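PDB 4C65: ochratoxinase from Aspergillus niger, which hydrolyses the amide bond of the mycotoxin ochratoxin A, releasing ochratoxin alpha and L-phenylalanine, as a zinc-dependent carboxypeptidase of the amidohydrolase superfamily. Local coordinates for residues A[162-167]-A[177-182]; A[5-10]-A[46-51]; A[342-347]-A[404-409]; A[13-18]-A[59-64]; A[210-215]-A[308-313]. All coordinates share one frame; numbering follows the deposited sequence.

Contact 1: A[162-167]-A[177-182]; sequences GSYGVM and GPLCIA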
# COMPACT_ATOMS: atom_id res chain seq x y z
N GLY A 162 0.38 -3.31 -12.06
CA GLY A 162 1.25 -3.39 -10.89
C GLY A 162 2.67 -3.69 -11.30
O GLY A 162 3.60 -3.12 -10.75
N SER A 163 2.84 -4.58 -12.27
CA SER A 163 4.16 -4.88 -12.82
C SER A 163 4.75 -3.74 -13.68
O SER A 163 5.90 -3.39 -13.53
CB SER A 163 4.12 -6.15 -13.65
OG SER A 163 3.99 -7.30 -12.85
N TYR A 164 3.97 -3.17 -14.59
CA TYR A 164 4.53 -2.33 -15.65
C TYR A 164 4.06 -0.91 -15.68
O TYR A 164 4.51 -0.15 -16.53
CB TYR A 164 4.25 -2.98 -16.99
CG TYR A 164 4.84 -4.36 -17.14
CD1 TYR A 164 6.11 -4.63 -16.71
CD2 TYR A 164 4.12 -5.38 -17.74
CE1 TYR A 164 6.67 -5.90 -16.88
CE2 TYR A 164 4.66 -6.66 -17.89
CZ TYR A 164 5.93 -6.91 -17.47
OH TYR A 164 6.49 -8.15 -17.61
N GLY A 165 3.15 -0.53 -14.80
CA GLY A 165 2.62 0.82 -14.76
C GLY A 165 3.66 1.78 -14.22
O GLY A 165 4.68 1.35 -13.67
N VAL A 166 3.38 3.06 -14.34
CA VAL A 166 4.31 4.11 -13.92
C VAL A 166 3.82 4.83 -12.66
O VAL A 166 4.38 5.86 -12.28
CB VAL A 166 4.58 5.14 -15.05
CG1 VAL A 166 5.09 4.44 -16.30
CG2 VAL A 166 3.35 5.99 -15.37
N MET A 167 2.77 4.30 -12.05
CA MET A 167 2.33 4.74 -10.72
C MET A 167 2.87 3.72 -9.69
O MET A 167 3.36 2.64 -10.06
CB MET A 167 0.79 4.77 -10.65
CG MET A 167 0.13 3.37 -10.60
SD MET A 167 0.18 2.42 -12.17
CE MET A 167 -1.01 3.33 -13.13
N GLY A 177 11.13 -3.28 -16.83
CA GLY A 177 10.71 -4.52 -17.46
C GLY A 177 10.69 -4.40 -18.97
O GLY A 177 11.12 -3.41 -19.53
N PRO A 178 10.15 -5.41 -19.65
CA PRO A 178 10.10 -5.38 -21.09
C PRO A 178 9.00 -4.49 -21.63
O PRO A 178 9.01 -4.13 -22.80
CB PRO A 178 9.83 -6.83 -21.47
CG PRO A 178 9.28 -7.49 -20.28
CD PRO A 178 9.65 -6.67 -19.08
N LEU A 179 8.10 -4.11 -20.77
CA LEU A 179 6.97 -3.35 -21.15
C LEU A 179 6.59 -2.30 -20.13
O LEU A 179 6.80 -2.45 -18.94
CB LEU A 179 5.83 -4.32 -21.41
CG LEU A 179 4.43 -3.67 -21.30
CD1 LEU A 179 4.08 -3.14 -22.69
CD2 LEU A 179 3.35 -4.60 -20.73
N CYS A 180 6.03 -1.21 -20.64
CA CYS A 180 5.63 -0.12 -19.80
C CYS A 180 4.25 0.33 -20.23
O CYS A 180 4.05 0.75 -21.37
CB CYS A 180 6.64 1.00 -19.90
SG CYS A 180 6.25 2.41 -18.84
N ILE A 181 3.28 0.27 -19.31
CA ILE A 181 1.93 0.73 -19.55
C ILE A 181 1.74 2.13 -18.97
O ILE A 181 2.00 2.38 -17.78
CB ILE A 181 0.88 -0.20 -18.90
CG1 ILE A 181 1.11 -1.67 -19.25
CG2 ILE A 181 -0.50 0.34 -19.14
CD1 ILE A 181 0.59 -2.16 -20.53
N ALA A 182 1.25 3.04 -19.79
CA ALA A 182 1.03 4.41 -19.36
C ALA A 182 -0.19 4.97 -20.07
O ALA A 182 -0.35 4.77 -21.27
CB ALA A 182 2.27 5.27 -19.63
O HOH W 1 0.97 3.47 -15.49
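Tyr164 and Ile181 are joined by the one direct hydrogen bond between residues 162-167 and 177-182: Ile181 N donates to Tyr164 O over 3.1 Å. The same oxygen lies 3.5 Å from Cys180 CA in a CA-H...O contact, and Gly165 CA makes a similar approach to Ile181 O. One residue further along, water takes over: it accepts from Val166 N at 2.7 Å and donates to Ile181 O at 2.7 Å, bridging backbones that stand too far apart to bond directly. The chain here completes a beta-alpha-beta unit, consistent with the amidohydrolase barrel, in which helix 157-164 follows strand 142-144 and the return loop leads into strand 179-181, whose backbone is paired with Ala142 and Ser144. The apolar contacts centre on the Tyr164 ring. It lies between Ser163 CB, above the centre of one face, and Leu179 CB, offset toward the rim on the opposite face. The Pro178 and Tyr164 side chains cross at about a right angle, with Pro178 CD 3.8 Å from Tyr164 CE1, so a broad aromatic suits a place where a helix end must cover both a proline and a leucine. Val166 sets CG1 anti to its carbonyl carbon (chi1 -56°), which brings that methyl to 3.5 Å from Cys180 SG; a compact branched residue and a small thiol fit closely here.

Contact 2: A[5-10]-A[46-51]; sequences AKVTII and KKYLRS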
# COMPACT_ATOMS: atom_id res chain seq x y z
N ALA A 5 49.30 3.52 -31.33
CA ALA A 5 48.03 3.09 -31.93
C ALA A 5 48.15 1.68 -32.47
O ALA A 5 49.19 1.30 -32.99
CB ALA A 5 47.67 4.02 -33.05
N LYS A 6 47.09 0.91 -32.30
CA LYS A 6 47.06 -0.44 -32.81
C LYS A 6 46.48 -0.45 -34.22
O LYS A 6 45.34 -0.10 -34.45
CB LYS A 6 46.26 -1.35 -31.88
CG LYS A 6 46.35 -2.81 -32.27
CD LYS A 6 45.80 -3.74 -31.20
CE LYS A 6 45.54 -5.14 -31.80
NZ LYS A 6 44.40 -5.90 -31.21
N VAL A 7 47.30 -0.89 -35.16
CA VAL A 7 46.98 -0.81 -36.57
C VAL A 7 46.82 -2.19 -37.18
O VAL A 7 47.68 -3.05 -37.00
CB VAL A 7 48.07 -0.00 -37.30
CG1 VAL A 7 47.86 -0.01 -38.81
CG2 VAL A 7 48.09 1.42 -36.76
N THR A 8 45.73 -2.39 -37.93
CA THR A 8 45.47 -3.64 -38.64
C THR A 8 45.17 -3.35 -40.11
O THR A 8 44.37 -2.47 -40.42
CB THR A 8 44.27 -4.38 -38.05
OG1 THR A 8 44.44 -4.54 -36.65
CG2 THR A 8 44.09 -5.74 -38.69
N ILE A 9 45.84 -4.06 -41.01
CA ILE A 9 45.56 -3.95 -42.44
C ILE A 9 44.82 -5.18 -42.89
O ILE A 9 45.24 -6.30 -42.62
CB ILE A 9 46.83 -3.79 -43.30
CG1 ILE A 9 47.65 -2.61 -42.76
CG2 ILE A 9 46.45 -3.54 -44.75
CD1 ILE A 9 48.91 -2.32 -43.54
N ILE A 10 43.68 -4.96 -43.55
CA ILE A 10 42.90 -6.05 -44.11
C ILE A 10 42.80 -5.87 -45.62
O ILE A 10 42.31 -4.85 -46.09
CB ILE A 10 41.46 -6.05 -43.55
CG1 ILE A 10 41.49 -6.09 -42.02
CG2 ILE A 10 40.68 -7.23 -44.11
CD1 ILE A 10 40.21 -5.57 -41.40
N LYS A 46 51.74 4.70 -46.66
CA LYS A 46 52.90 3.93 -46.25
C LYS A 46 53.09 3.88 -44.74
O LYS A 46 53.69 2.93 -44.23
CB LYS A 46 54.19 4.49 -46.91
CG LYS A 46 54.32 4.45 -48.41
CD LYS A 46 53.55 3.31 -49.01
CE LYS A 46 53.59 3.43 -50.54
NZ LYS A 46 54.01 2.18 -51.22
N LYS A 47 52.60 4.89 -44.02
CA LYS A 47 52.76 4.92 -42.56
C LYS A 47 52.09 3.73 -41.89
O LYS A 47 52.61 3.21 -40.92
CB LYS A 47 52.28 6.23 -41.95
CG LYS A 47 50.82 6.55 -42.19
CD LYS A 47 50.43 7.81 -41.43
CE LYS A 47 49.08 8.34 -41.91
NZ LYS A 47 48.37 9.22 -40.96
N TYR A 48 50.98 3.27 -42.47
CA TYR A 48 50.28 2.08 -41.96
C TYR A 48 50.98 0.78 -42.34
O TYR A 48 51.01 -0.17 -41.55
CB TYR A 48 48.83 2.04 -42.43
CG TYR A 48 48.02 3.25 -42.03
CD1 TYR A 48 47.95 3.66 -40.70
CD2 TYR A 48 47.34 3.99 -42.98
CE1 TYR A 48 47.22 4.78 -40.33
CE2 TYR A 48 46.60 5.10 -42.62
CZ TYR A 48 46.55 5.50 -41.30
OH TYR A 48 45.81 6.59 -40.95
N LEU A 49 51.59 0.73 -43.53
CA LEU A 49 52.40 -0.41 -43.95
C LEU A 49 53.57 -0.64 -42.98
O LEU A 49 53.95 -1.79 -42.72
CB LEU A 49 52.93 -0.22 -45.37
CG LEU A 49 51.91 -0.25 -46.51
CD1 LEU A 49 52.54 0.16 -47.83
CD2 LEU A 49 51.28 -1.63 -46.64
N ARG A 50 54.12 0.46 -42.45
CA ARG A 50 55.21 0.44 -41.46
C ARG A 50 54.74 0.02 -40.06
O ARG A 50 55.39 -0.79 -39.40
CB ARG A 50 55.81 1.85 -41.33
CG ARG A 50 56.93 2.08 -42.28
CD ARG A 50 57.04 3.57 -42.40
NE ARG A 50 57.37 4.00 -43.75
CZ ARG A 50 56.89 5.09 -44.36
NH1 ARG A 50 56.04 5.92 -43.76
NH2 ARG A 50 57.30 5.36 -45.59
N SER A 51 53.61 0.58 -39.62
CA SER A 51 53.20 0.48 -38.23
C SER A 51 52.27 -0.69 -37.93
O SER A 51 51.97 -0.95 -36.76
CB SER A 51 52.55 1.79 -37.80
OG SER A 51 51.30 1.99 -38.45
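Val7 and Ser51 meet where strand 7-10 passes the C-terminal end of helix 46-51, with Val7 CG2 3.7 Å from Ser51 OG. The other methyl of the valine, CG1, comes to 4.1 Å from Tyr48 CD1, the two side chains crossing at about a right angle. Two residues along the strand, Ile9 reaches further: CG1 stands anti to the carbonyl carbon (chi1 -54°) and the chain then runs extended, placing CD1 3.6 Å from Tyr48 O and 4.0 Å from Leu49 CD2. Beta-branched residues suit such a strand, and the longer isoleucine spans to the helix backbone. This is a helix laid across a strand of the mixed sheet, consistent with the smaller beta-sandwich domain; the segment axes approach to 8.2 Å at 108°. In the second shell, Ser51 OG donates to Lys47 O over 3.1 Å. Ser51 N bonds to that same oxygen from the opposite face of its plane, while the same OG packs against the valine methyl. Lys47 CG lies over the centre of one Tyr48 ring face. Beyond these, Val29 touches both Val7 and Tyr48, and Val7 N bonds to Gln53 OE1 and Val7 O to Thr52 OG1.

Contact 3: A[342-347]-A[404-409]; sequences PTALEL and VFQEPK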
# COMPACT_ATOMS: atom_id res chain seq x y z
N PRO A 342 17.18 -15.77 -36.35
CA PRO A 342 17.46 -15.90 -37.77
C PRO A 342 17.40 -14.55 -38.49
O PRO A 342 16.61 -14.39 -39.41
CB PRO A 342 16.34 -16.81 -38.25
CG PRO A 342 15.20 -16.47 -37.35
CD PRO A 342 15.83 -16.24 -36.01
N THR A 343 18.26 -13.62 -38.10
CA THR A 343 18.23 -12.29 -38.69
C THR A 343 18.65 -12.24 -40.19
O THR A 343 18.17 -11.39 -40.94
CB THR A 343 19.12 -11.33 -37.88
OG1 THR A 343 20.42 -11.89 -37.70
CG2 THR A 343 18.47 -11.03 -36.51
N ALA A 344 19.51 -13.16 -40.60
CA ALA A 344 20.00 -13.21 -41.99
C ALA A 344 18.87 -13.41 -42.99
O ALA A 344 18.94 -12.92 -44.12
CB ALA A 344 21.05 -14.31 -42.14
N LEU A 345 17.82 -14.11 -42.59
CA LEU A 345 16.63 -14.29 -43.42
C LEU A 345 16.03 -12.97 -43.91
O LEU A 345 15.41 -12.92 -44.98
CB LEU A 345 15.55 -15.03 -42.65
CG LEU A 345 15.52 -16.55 -42.58
CD1 LEU A 345 14.18 -17.02 -42.02
CD2 LEU A 345 15.71 -17.18 -43.94
N GLU A 346 16.14 -11.93 -43.10
CA GLU A 346 15.53 -10.66 -43.45
C GLU A 346 16.19 -10.08 -44.70
O GLU A 346 15.53 -9.38 -45.50
CB GLU A 346 15.62 -9.68 -42.28
CG GLU A 346 14.74 -8.46 -42.43
CD GLU A 346 13.26 -8.78 -42.46
OE1 GLU A 346 12.85 -9.86 -41.99
OE2 GLU A 346 12.49 -7.93 -42.95
N LEU A 347 17.49 -10.36 -44.88
CA LEU A 347 18.19 -9.92 -46.09
C LEU A 347 17.63 -10.66 -47.30
O LEU A 347 17.40 -10.06 -48.34
CB LEU A 347 19.70 -10.14 -45.97
CG LEU A 347 20.43 -9.15 -45.06
CD1 LEU A 347 21.57 -9.84 -44.36
CD2 LEU A 347 20.94 -7.95 -45.82
N VAL A 404 24.06 -16.33 -48.41
CA VAL A 404 25.37 -16.64 -47.84
C VAL A 404 25.43 -16.30 -46.35
O VAL A 404 26.00 -17.05 -45.55
CB VAL A 404 26.49 -15.92 -48.63
CG1 VAL A 404 27.79 -15.93 -47.85
CG2 VAL A 404 26.70 -16.61 -49.98
N PHE A 405 24.78 -15.20 -45.97
CA PHE A 405 24.72 -14.77 -44.58
C PHE A 405 24.05 -15.78 -43.64
O PHE A 405 24.21 -15.71 -42.43
CB PHE A 405 23.97 -13.45 -44.48
CG PHE A 405 24.66 -12.31 -45.14
CD1 PHE A 405 25.82 -11.78 -44.61
CD2 PHE A 405 24.13 -11.74 -46.27
CE1 PHE A 405 26.45 -10.71 -45.21
CE2 PHE A 405 24.76 -10.67 -46.89
CZ PHE A 405 25.92 -10.16 -46.36
N GLN A 406 23.30 -16.73 -44.18
CA GLN A 406 22.65 -17.74 -43.36
C GLN A 406 23.57 -18.89 -42.94
O GLN A 406 23.14 -19.75 -42.18
CB GLN A 406 21.40 -18.29 -44.07
CG GLN A 406 20.28 -17.25 -44.13
CD GLN A 406 19.20 -17.65 -45.08
OE1 GLN A 406 18.74 -18.79 -45.07
NE2 GLN A 406 18.79 -16.74 -45.94
N GLU A 407 24.80 -18.91 -43.43
CA GLU A 407 25.78 -19.84 -42.91
C GLU A 407 26.81 -19.06 -42.07
O GLU A 407 27.64 -18.35 -42.63
CB GLU A 407 26.44 -20.61 -44.05
CG GLU A 407 27.57 -21.55 -43.60
CD GLU A 407 27.20 -22.46 -42.42
OE1 GLU A 407 26.60 -23.53 -42.67
OE2 GLU A 407 27.51 -22.12 -41.25
N PRO A 408 26.74 -19.17 -40.70
CA PRO A 408 27.69 -18.43 -39.84
C PRO A 408 29.19 -18.74 -40.10
O PRO A 408 30.02 -17.85 -39.89
CB PRO A 408 27.34 -18.88 -38.41
CG PRO A 408 26.01 -19.56 -38.48
CD PRO A 408 25.77 -19.96 -39.91
N LYS A 409 29.50 -19.95 -40.56
CA LYS A 409 30.86 -20.32 -40.96
C LYS A 409 31.37 -19.41 -42.09
O LYS A 409 32.57 -19.19 -42.20
CB LYS A 409 30.96 -21.76 -41.47
CG LYS A 409 31.10 -22.94 -40.51
CD LYS A 409 31.89 -24.03 -41.22
CE LYS A 409 32.10 -25.31 -40.36
NZ LYS A 409 30.83 -25.99 -40.10
O HOH W 2 20.55 -14.37 -45.80
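Ala344 and Phe405 form the close part of this contact, where helix 344-354 meets the loop that carries residues 404-409. Ala344 CB is 3.5 Å from Phe405 O and 3.8 Å from Phe405 CB, and it also reaches Gln406 CG at 3.6 Å. A single methyl suits this place because the two backbones run near each other, the CA atoms of Ala344 and Gln406 being 5.4 Å apart. One turn further on, Leu347 brings CD1 to the Phe405 ring in an off-centre CH-pi contact, 4.2 Å from the centroid and 30° off the ring normal. Its nearest ring atom is CD2, and the two side chains cross at about a right angle. With CG anti to its carbonyl carbon (chi1 -66°), Phe405 directs its ring into the buried side, where it also meets Met62 and Leu65 of strand 60-67 and Ile362 of helix 358-365. The contact thus ties a helix, probably of the twisted TIM barrel, to the loop between strands 391-394 and 411-416. The more open side is polar and looser. Gln406 extends beyond CG so that its amide crosses the Leu345 side chain, with OE1 3.6 Å from Leu345 CD2. Its NE2 donates to a water at 3.0 Å, and this water donates to Ala344 O, joining the segments where no direct hydrogen bond does. NE2 also hydrogen-bonds to OE1 of Gln348 on the same helix, so a long chain ending in an amide suits this edge, where it can serve a water and a neighbouring glutamine.

Contact 4: A[13-18]-A[59-64]; sequences GLLIPG and PVLMPG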
# COMPACT_ATOMS: atom_id res chain seq x y z
N GLY A 13 39.62 -9.12 -51.50
CA GLY A 13 39.32 -9.38 -52.91
C GLY A 13 38.17 -8.50 -53.40
O GLY A 13 38.23 -7.91 -54.48
N LEU A 14 37.14 -8.39 -52.58
CA LEU A 14 36.00 -7.51 -52.83
C LEU A 14 35.65 -6.77 -51.54
O LEU A 14 35.49 -7.38 -50.49
CB LEU A 14 34.81 -8.35 -53.29
CG LEU A 14 33.53 -7.59 -53.64
CD1 LEU A 14 33.70 -6.84 -54.95
CD2 LEU A 14 32.37 -8.57 -53.72
N LEU A 15 35.51 -5.45 -51.64
CA LEU A 15 35.13 -4.63 -50.49
C LEU A 15 33.80 -3.94 -50.76
O LEU A 15 33.68 -3.17 -51.69
CB LEU A 15 36.22 -3.61 -50.17
CG LEU A 15 36.03 -2.81 -48.86
CD1 LEU A 15 37.36 -2.54 -48.18
CD2 LEU A 15 35.30 -1.50 -49.09
N ILE A 16 32.81 -4.27 -49.92
CA ILE A 16 31.47 -3.71 -50.02
C ILE A 16 31.36 -2.63 -48.95
O ILE A 16 31.29 -2.94 -47.77
CB ILE A 16 30.40 -4.81 -49.84
CG1 ILE A 16 30.59 -5.90 -50.90
CG2 ILE A 16 29.00 -4.21 -49.96
CD1 ILE A 16 29.98 -7.24 -50.55
N PRO A 17 31.40 -1.35 -49.36
CA PRO A 17 31.49 -0.29 -48.38
C PRO A 17 30.22 -0.06 -47.57
O PRO A 17 30.27 0.55 -46.50
CB PRO A 17 31.87 0.93 -49.21
CG PRO A 17 31.23 0.67 -50.52
CD PRO A 17 31.38 -0.81 -50.73
N GLY A 18 29.08 -0.51 -48.09
CA GLY A 18 27.79 -0.32 -47.40
C GLY A 18 26.88 0.62 -48.15
O GLY A 18 25.71 0.28 -48.41
N PRO A 59 38.50 -12.81 -48.79
CA PRO A 59 37.85 -12.65 -50.09
C PRO A 59 36.89 -11.48 -50.13
O PRO A 59 36.86 -10.75 -51.11
CB PRO A 59 37.09 -13.97 -50.30
CG PRO A 59 37.63 -14.92 -49.28
CD PRO A 59 38.16 -14.09 -48.15
N VAL A 60 36.11 -11.30 -49.07
CA VAL A 60 35.08 -10.27 -49.02
C VAL A 60 35.08 -9.54 -47.69
O VAL A 60 35.08 -10.17 -46.64
CB VAL A 60 33.66 -10.86 -49.27
CG1 VAL A 60 32.59 -9.79 -49.18
CG2 VAL A 60 33.61 -11.54 -50.63
N LEU A 61 35.01 -8.21 -47.76
CA LEU A 61 34.93 -7.39 -46.57
C LEU A 61 33.75 -6.42 -46.68
O LEU A 61 33.47 -5.89 -47.76
CB LEU A 61 36.22 -6.60 -46.40
CG LEU A 61 36.52 -6.08 -45.00
CD1 LEU A 61 36.96 -7.20 -44.07
CD2 LEU A 61 37.60 -5.00 -45.07
N MET A 62 33.07 -6.20 -45.55
CA MET A 62 31.91 -5.32 -45.51
C MET A 62 31.68 -4.80 -44.10
O MET A 62 32.33 -5.27 -43.15
CB MET A 62 30.67 -6.06 -46.02
CG MET A 62 30.26 -7.29 -45.22
SD MET A 62 28.69 -7.99 -45.78
CE MET A 62 27.53 -6.82 -45.05
N PRO A 63 30.77 -3.85 -43.94
CA PRO A 63 30.44 -3.42 -42.58
C PRO A 63 29.76 -4.50 -41.78
O PRO A 63 29.07 -5.35 -42.34
CB PRO A 63 29.46 -2.25 -42.78
CG PRO A 63 29.55 -1.89 -44.22
CD PRO A 63 29.95 -3.14 -44.93
N GLY A 64 29.96 -4.47 -40.47
CA GLY A 64 29.18 -5.33 -39.57
C GLY A 64 27.67 -5.07 -39.74
O GLY A 64 27.26 -3.94 -39.99
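Ile16 and Val60 touch through their methyl ends on one side of a parallel strand pair, and the isoleucine can be followed outward from the backbone. Its CB lies 3.9 Å from Leu61 O and 4.0 Å from Met62 CB. From there CG1 stands anti to the carbonyl carbon (chi1 -58°), turning the longer branch back along the sheet, and CD1 ends 3.9 Å from Val60 CG1. Isoleucine suits the place: it is beta-branched, as strands favour, and long enough for CD1 to reach Val60; Leu359 and Ile362 of helix 358-365 cover it as well. The pairing itself is that of adjacent strands, 7-15 and 60-67, which run parallel here within the mixed sheet. Leu61 sits between two partners of the other strand, its N donating to Leu14 O over 2.9 Å and its O accepting from Ile16 N over 2.8 Å, while Leu14 N binds Pro59 O. On the other side of the sheet Leu15 and Leu61 lie side by side and point the same way, CD1 of Leu15 4.0 Å from CD2 of Leu61. At Pro63 no N-H is available to continue the bonding; its ring instead sets CD 3.1 Å from Ile16 O and CG against Pro17 O. Gly18 then turns with a positive phi (113°), a conformation that glycine adopts readily.

Contact 5: A[210-215]-A[308-313]; sequences GVMSRD and AKLQAL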
# COMPACT_ATOMS: atom_id res chain seq x y z
N GLY A 210 -1.91 -5.34 -32.51
CA GLY A 210 -1.00 -6.40 -32.86
C GLY A 210 -1.43 -7.12 -34.11
O GLY A 210 -2.61 -7.10 -34.47
N VAL A 211 -0.45 -7.77 -34.75
CA VAL A 211 -0.63 -8.44 -36.05
C VAL A 211 -1.70 -9.54 -35.98
O VAL A 211 -2.50 -9.69 -36.91
CB VAL A 211 0.72 -8.96 -36.64
CG1 VAL A 211 1.30 -10.14 -35.86
CG2 VAL A 211 0.58 -9.31 -38.11
N MET A 212 -1.72 -10.28 -34.87
CA MET A 212 -2.77 -11.26 -34.57
C MET A 212 -4.01 -10.36 -34.16
O MET A 212 -3.95 -9.48 -33.27
CB MET A 212 -2.32 -12.22 -33.44
CG MET A 212 -2.46 -13.76 -33.63
SD MET A 212 -2.11 -14.53 -35.21
CE MET A 212 -0.37 -14.20 -35.40
N SER A 213 -5.12 -10.50 -34.87
CA SER A 213 -6.31 -9.61 -34.66
C SER A 213 -7.24 -10.16 -33.57
O SER A 213 -8.45 -10.11 -33.69
CB SER A 213 -7.03 -9.40 -36.02
OG SER A 213 -7.97 -8.34 -35.99
N ARG A 214 -6.62 -10.62 -32.48
CA ARG A 214 -7.29 -11.37 -31.43
C ARG A 214 -7.85 -10.49 -30.29
O ARG A 214 -9.05 -10.54 -29.98
CB ARG A 214 -6.31 -12.42 -30.85
CG ARG A 214 -5.41 -13.29 -31.76
CD ARG A 214 -6.12 -13.79 -33.02
NE ARG A 214 -7.50 -14.19 -32.81
CZ ARG A 214 -7.94 -15.29 -32.20
NH1 ARG A 214 -7.12 -16.19 -31.70
NH2 ARG A 214 -9.26 -15.48 -32.11
N ASP A 215 -6.99 -9.68 -29.68
CA ASP A 215 -7.38 -8.80 -28.57
C ASP A 215 -7.56 -7.37 -29.05
O ASP A 215 -8.66 -6.86 -29.13
CB ASP A 215 -6.33 -8.84 -27.46
CG ASP A 215 -6.26 -10.19 -26.77
OD1 ASP A 215 -7.30 -10.64 -26.25
OD2 ASP A 215 -5.18 -10.79 -26.75
N ALA A 308 -7.65 -15.98 -42.97
CA ALA A 308 -7.88 -15.13 -44.14
C ALA A 308 -7.48 -13.68 -43.84
O ALA A 308 -6.96 -12.99 -44.72
CB ALA A 308 -9.33 -15.20 -44.60
N LYS A 309 -7.78 -13.22 -42.61
CA LYS A 309 -7.40 -11.88 -42.15
C LYS A 309 -5.90 -11.72 -42.14
O LYS A 309 -5.39 -10.68 -42.55
CB LYS A 309 -7.91 -11.58 -40.73
CG LYS A 309 -9.11 -10.64 -40.60
CD LYS A 309 -9.35 -10.18 -39.15
CE LYS A 309 -10.80 -10.36 -38.62
NZ LYS A 309 -11.19 -9.38 -37.56
N LEU A 310 -5.21 -12.73 -41.64
CA LEU A 310 -3.76 -12.75 -41.62
C LEU A 310 -3.12 -12.71 -43.01
O LEU A 310 -2.12 -12.03 -43.21
CB LEU A 310 -3.24 -13.99 -40.86
CG LEU A 310 -3.08 -13.80 -39.34
CD1 LEU A 310 -2.92 -15.12 -38.61
CD2 LEU A 310 -1.92 -12.86 -39.03
N GLN A 311 -3.69 -13.45 -43.95
CA GLN A 311 -3.20 -13.46 -45.32
C GLN A 311 -3.40 -12.13 -46.02
O GLN A 311 -2.54 -11.69 -46.77
CB GLN A 311 -3.87 -14.54 -46.14
CG GLN A 311 -3.24 -15.89 -45.96
CD GLN A 311 -3.95 -16.95 -46.77
OE1 GLN A 311 -5.17 -17.13 -46.66
NE2 GLN A 311 -3.18 -17.69 -47.57
N ALA A 312 -4.56 -11.52 -45.78
CA ALA A 312 -4.88 -10.21 -46.31
C ALA A 312 -3.85 -9.20 -45.84
O ALA A 312 -3.38 -8.37 -46.61
CB ALA A 312 -6.28 -9.78 -45.87
N LEU A 313 -3.53 -9.26 -44.55
CA LEU A 313 -2.52 -8.37 -43.96
C LEU A 313 -1.13 -8.66 -44.52
O LEU A 313 -0.40 -7.74 -44.83
CB LEU A 313 -2.51 -8.50 -42.43
CG LEU A 313 -1.61 -7.51 -41.67
CD1 LEU A 313 -2.17 -7.27 -40.27
CD2 LEU A 313 -0.16 -8.00 -41.58
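Val211 and Leu313 join a loop of the metal-dependent amidohydrolase barrel to helix 304-327: residues 210-215 follow barrel strand 203-206, which carries the zinc ligand Lys204. The apolar contacts come first. A chi1 of 70° puts Val211 CG1 between the backbone N and the carbonyl carbon and leaves CG2 anti to N; this second methyl reaches Leu313 CD2 at 3.8 Å, the side chains crossing at about a right angle. Leu310, one turn earlier on the helix, spreads its two methyls over neighbouring residues: CD2 lies 3.9 Å from Val211 O, while CD1 comes to 3.5 Å from Met212 SD. Methionine suits this less enclosed place, since its chain bends at chi2 and chi3 to bring the sulfur round to the leucine. Phe294 of helix 288-297 touches both Val211 and Leu310. The side chain of Val211 is about 6 Å from that of His245, a ligand of the second zinc, and the packing is near that site. At the exposed edge the contact is loose: the long, flexible Lys309 runs beside Ser213, with CD 4.0 Å from Ser213 CB and NZ 3.7 Å from Ser213 OG, which is not a hydrogen bond.

Contacts 2, 4 and 3 form a connected series. Contact 2 meets contact 4 where Ile10 CG2 packs 3.7 Å from Leu61 CD1, both contacts using strand 7-15, and contact 4 meets contact 3 where Met62 SD lies 3.6 Å from Phe405 CZ. Contacts 1 and 5 stand apart, with nearest atoms about 12 Å from each other, and both approach the zinc site: Pro178 and Leu179 have side chains about 8 Å from those of His71 and Lys204 respectively, and the side chain of Val211 is about 7 Å from that of His265. Contact 3 is more distant, the side chain of Leu345 being about 11 Å from that of the active-site residue Asp336.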